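Local coordinates for 4-hydroxybenzoyl-CoA thioesterase (PDB 5WH9), which probably hydrolyses the thioester bond of gentisyl-coenzyme A or related acyl-coenzyme A compounds, as expected of a hotdog-fold thioesterase, at residues S79-E82 with F88-E91; H92-I95 with I101-G104. All coordinates share one frame; numbering follows the deposited sequence.

Interaction 1: S79-E82 with F88-E91; sequences SIRE and FILE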
loop_
_atom_site.group_PDB
_atom_site.type_symbol
_atom_site.label_atom_id
_atom_site.label_comp_id
_atom_site.label_asym_id
_atom_site.label_seq_id
_atom_site.Cartn_x
_atom_site.Cartn_y
_atom_site.Cartn_z
ATOM N N SER B 79 9.237 -13.776 -18.639
ATOM C CA SER B 79 9.209 -14.945 -19.491
ATOM C C SER B 79 8.491 -16.048 -18.723
ATOM O O SER B 79 8.351 -15.960 -17.503
ATOM C CB SER B 79 10.626 -15.352 -19.877
ATOM O OG SER B 79 11.499 -15.291 -18.767
ATOM N N ILE B 80 8.000 -17.063 -19.427
ATOM C CA ILE B 80 7.332 -18.180 -18.764
ATOM C C ILE B 80 8.242 -19.411 -18.809
ATOM O O ILE B 80 8.819 -19.720 -19.844
ATOM C CB ILE B 80 5.965 -18.474 -19.381
ATOM C CG1 ILE B 80 5.228 -19.524 -18.550
ATOM C CG2 ILE B 80 6.110 -18.942 -20.812
ATOM C CD1 ILE B 80 3.808 -19.732 -18.993
ATOM N N ARG B 81 8.431 -20.014 -17.675
ATOM C CA ARG B 81 9.408 -21.036 -17.559
ATOM C C ARG B 81 9.143 -22.391 -16.950
ATOM O O ARG B 81 10.094 -23.090 -16.848
ATOM C CB ARG B 81 10.638 -20.444 -16.925
ATOM C CG ARG B 81 10.667 -20.517 -15.442
ATOM C CD ARG B 81 12.065 -20.834 -15.018
ATOM N NE ARG B 81 12.093 -20.954 -13.606
ATOM C CZ ARG B 81 12.341 -19.957 -12.807
ATOM N NH1 ARG B 81 12.595 -18.747 -13.270
ATOM N NH2 ARG B 81 12.305 -20.188 -11.537
ATOM N N GLU B 82 7.966 -22.732 -16.458
ATOM C CA GLU B 82 7.759 -24.122 -15.997
ATOM C C GLU B 82 6.356 -24.637 -16.234
ATOM O O GLU B 82 5.706 -25.047 -15.316
ATOM C CB GLU B 82 8.167 -24.273 -14.509
ATOM C CG GLU B 82 8.209 -25.692 -13.959
ATOM C CD GLU B 82 9.394 -25.945 -13.051
ATOM O OE1 GLU B 82 10.310 -25.120 -13.063
ATOM O OE2 GLU B 82 9.430 -26.966 -12.343
ATOM N N PHE B 88 2.145 -22.775 -13.655
ATOM C CA PHE B 88 3.207 -22.209 -14.469
ATOM C C PHE B 88 4.045 -21.266 -13.605
ATOM O O PHE B 88 3.579 -20.780 -12.571
ATOM C CB PHE B 88 2.637 -21.481 -15.699
ATOM C CG PHE B 88 1.806 -20.272 -15.366
ATOM C CD1 PHE B 88 0.489 -20.406 -14.959
ATOM C CD2 PHE B 88 2.334 -19.003 -15.472
ATOM C CE1 PHE B 88 -0.280 -19.287 -14.642
ATOM C CE2 PHE B 88 1.571 -17.880 -15.161
ATOM C CZ PHE B 88 0.270 -18.027 -14.749
ATOM N N ILE B 89 5.286 -21.030 -14.022
ATOM C CA ILE B 89 6.176 -20.085 -13.351
ATOM C C ILE B 89 6.560 -18.935 -14.284
ATOM O O ILE B 89 6.976 -19.161 -15.411
ATOM C CB ILE B 89 7.475 -20.751 -12.863
ATOM C CG1 ILE B 89 7.192 -21.780 -11.777
ATOM C CG2 ILE B 89 8.444 -19.715 -12.311
ATOM C CD1 ILE B 89 8.470 -22.447 -11.274
ATOM N N LEU B 90 6.413 -17.707 -13.803
ATOM C CA LEU B 90 6.866 -16.527 -14.521
ATOM C C LEU B 90 8.191 -16.066 -13.947
ATOM O O LEU B 90 8.316 -15.884 -12.737
ATOM C CB LEU B 90 5.852 -15.392 -14.378
ATOM C CG LEU B 90 4.475 -15.623 -14.995
ATOM C CD1 LEU B 90 3.541 -14.434 -14.699
ATOM C CD2 LEU B 90 4.586 -15.863 -16.501
ATOM N N GLU B 91 9.177 -15.881 -14.809
ATOM C CA GLU B 91 10.398 -15.215 -14.405
ATOM C C GLU B 91 10.301 -13.699 -14.688
ATOM O O GLU B 91 9.852 -13.276 -15.764
ATOM C CB GLU B 91 11.593 -15.829 -15.124
ATOM C CG GLU B 91 12.937 -15.521 -14.454
ATOM C CD GLU B 91 14.116 -16.175 -15.170
ATOM O OE1 GLU B 91 14.574 -17.251 -14.716
ATOM O OE2 GLU B 91 14.588 -15.614 -16.190
#

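Interaction 2: H92-I95 with I101-G104; sequences HHFI and IASG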
loop_
_atom_site.group_PDB
_atom_site.type_symbol
_atom_site.label_atom_id
_atom_site.label_comp_id
_atom_site.label_asym_id
_atom_site.label_seq_id
_atom_site.Cartn_x
_atom_site.Cartn_y
_atom_site.Cartn_z
ATOM N N HIS B 92 10.699 -12.887 -13.713
ATOM C CA HIS B 92 10.658 -11.436 -13.850
ATOM C C HIS B 92 12.022 -10.871 -13.561
ATOM O O HIS B 92 12.605 -11.170 -12.517
ATOM C CB HIS B 92 9.676 -10.798 -12.861
ATOM C CG HIS B 92 8.247 -11.151 -13.113
ATOM N ND1 HIS B 92 7.494 -11.878 -12.220
ATOM C CD2 HIS B 92 7.436 -10.893 -14.163
ATOM C CE1 HIS B 92 6.272 -12.034 -12.697
ATOM N NE2 HIS B 92 6.209 -11.440 -13.874
ATOM N N HIS B 93 12.508 -10.026 -14.465
ATOM C CA HIS B 93 13.786 -9.369 -14.294
ATOM C C HIS B 93 13.603 -7.860 -14.326
ATOM O O HIS B 93 13.133 -7.306 -15.325
ATOM C CB HIS B 93 14.737 -9.779 -15.412
ATOM C CG HIS B 93 15.135 -11.219 -15.375
ATOM N ND1 HIS B 93 15.961 -11.738 -14.403
ATOM C CD2 HIS B 93 14.849 -12.246 -16.210
ATOM C CE1 HIS B 93 16.157 -13.024 -14.632
ATOM N NE2 HIS B 93 15.496 -13.356 -15.725
ATOM N N PHE B 94 13.990 -7.198 -13.242
ATOM C CA PHE B 94 13.906 -5.747 -13.160
ATOM C C PHE B 94 15.106 -5.140 -13.838
ATOM O O PHE B 94 16.267 -5.467 -13.509
ATOM C CB PHE B 94 13.839 -5.277 -11.706
ATOM C CG PHE B 94 12.624 -5.758 -10.992
ATOM C CD1 PHE B 94 12.496 -7.103 -10.651
ATOM C CD2 PHE B 94 11.594 -4.880 -10.674
ATOM C CE1 PHE B 94 11.365 -7.555 -10.007
ATOM C CE2 PHE B 94 10.452 -5.329 -10.021
ATOM C CZ PHE B 94 10.345 -6.662 -9.688
ATOM N N ILE B 95 14.821 -4.278 -14.809
ATOM C CA ILE B 95 15.861 -3.588 -15.532
ATOM C C ILE B 95 15.816 -2.087 -15.239
ATOM O O ILE B 95 14.807 -1.422 -15.437
ATOM C CB ILE B 95 15.796 -3.870 -17.051
ATOM C CG1 ILE B 95 16.239 -5.300 -17.346
ATOM C CG2 ILE B 95 16.731 -2.933 -17.814
ATOM C CD1 ILE B 95 15.157 -6.305 -17.271
ATOM N N ILE B 101 18.652 -5.212 -11.843
ATOM C CA ILE B 101 18.864 -4.821 -10.453
ATOM C C ILE B 101 18.044 -5.645 -9.456
ATOM O O ILE B 101 18.096 -5.411 -8.251
ATOM C CB ILE B 101 18.565 -3.322 -10.254
ATOM C CG1 ILE B 101 17.100 -3.022 -10.605
ATOM C CG2 ILE B 101 19.516 -2.482 -11.093
ATOM C CD1 ILE B 101 16.098 -3.505 -9.493
ATOM N N ALA B 102 17.287 -6.606 -9.964
ATOM C CA ALA B 102 16.545 -7.538 -9.129
ATOM C C ALA B 102 15.948 -8.569 -10.059
ATOM O O ALA B 102 15.659 -8.259 -11.213
ATOM C CB ALA B 102 15.429 -6.807 -8.351
ATOM N N SER B 103 15.763 -9.792 -9.575
ATOM C CA SER B 103 15.098 -10.815 -10.377
ATOM C C SER B 103 14.390 -11.842 -9.507
ATOM O O SER B 103 14.914 -12.287 -8.492
ATOM C CB SER B 103 16.082 -11.496 -11.331
ATOM O OG SER B 103 17.200 -12.016 -10.633
ATOM N N GLY B 104 13.181 -12.207 -9.905
ATOM C CA GLY B 104 12.459 -13.207 -9.170
ATOM C C GLY B 104 11.587 -14.068 -10.036
ATOM O O GLY B 104 11.676 -14.055 -11.265
#

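Interaction 1: S79-E82 with F88-E91
Ser79 and Glu91 form an antiparallel hydrogen-bonded pair where strand 73-80 meets strand 87-96. Ser79 N binds Glu91 O at 3.0 Å, and Glu91 N binds Ser79 O at 2.8 Å. Ile80 and Leu90 follow as a non-hydrogen-bonded pair. The first strand then ends, but Arg81 N still gives Ile89 O a nearly straight bond of 2.8 Å (175°). The two segments are the two arms of a hairpin of the hotdog sheet, next to its turn.

On the face of Ile80 and Leu90 the contact is apolar. Ile80 CD1 lies 3.9 Å from Phe88 CD2. Leu90 also reaches helix 25-40 at Cys34 and Phe37.

On the Ser79 and Glu91 side the Arg81 chain bends at chi2 (141°) and passes over Ile89. Ile89 CG2 sits over the centre of the guanidinium face, 3.9 Å from Arg81 CZ. Ile89 CD1 lies alongside Glu82, 3.7 Å from its CB. With Ile89 cut back to an alanine, the guanidinium would probably lose the methyl that lies over its face, and a gap would open beside Glu82 CB.

Arg81 NH1 makes a salt bridge of 2.9 Å to Glu91 OE1, with the two planar groups turned 60° apart. Glu91 OE2 is hydrogen-bonded to His93. Its carboxylate therefore has a partner on each oxygen, which probably keeps it charged and limits its rotation.

Interaction 2: H92-I95 with I101-G104
The Phe94 ring lies beside Ala102, with its CD1 3.7 Å from Ala102 CB. The two residues belong to the hairpin of strands 87-96 and 99-111, within the antiparallel sheet of the hotdog fold. The same ring turns an edge to the Ala102 carbonyl, and CD1 is 3.4 Å from Ala102 O, near the ring plane. Phe94 is on the face of the sheet turned to helix 25-40; with CG anti to its own carbonyl carbon (chi1 -63°), its ring comes beside Ala102. There the ring meets Tyr26 edge-to-face and also touches Met30. Ile101 closes the end of this apolar patch, with CD1 3.6 Å from Phe94 CB.

The backbones run almost exactly antiparallel, at 171°. His92 and Gly104 exchange two bonds, and the one from His92 N to Gly104 O is straight, 2.9 Å long. Further along, Phe94 N binds Ala102 O, but Phe94 O takes its bond from Ile101 N, 2.9 Å away. Two residues thus face Phe94, which is consistent with a beta bulge at Ile101 and Ala102. Ile101 is also bonded through its backbone to Lys65 and Ala66.

The other face carries His93 and Ser103. His93 NE2 is bonded to Glu91. Its ND1 is buried and has no polar partner. The nearest atom to it across the strands is a carbon, Ser103 CB, in a tight approach of 3.1 Å. Ser103 OG is turned between its own N and carbonyl carbon (chi1 55°), and stays 4.0 Å from His93 ND1.

In the fold
Both interactions use strand 87-96, which lies between strand 73-80 and strand 99-111 in one sheet. Interaction 1 joins it to the first neighbour, interaction 2 to the second, and their centres are about 13 Å apart. Interaction 2 is the more buried. It is held by backbone bonds and apolar packing on the side of helix 25-40. Interaction 1 is only partly buried; one of its strands ends there, and it adds a salt bridge on the opposite face of the sheet. Glu91 and His93 tie the two together on that face. Glu91 CG also packs against Gly104 O at 3.7 Å.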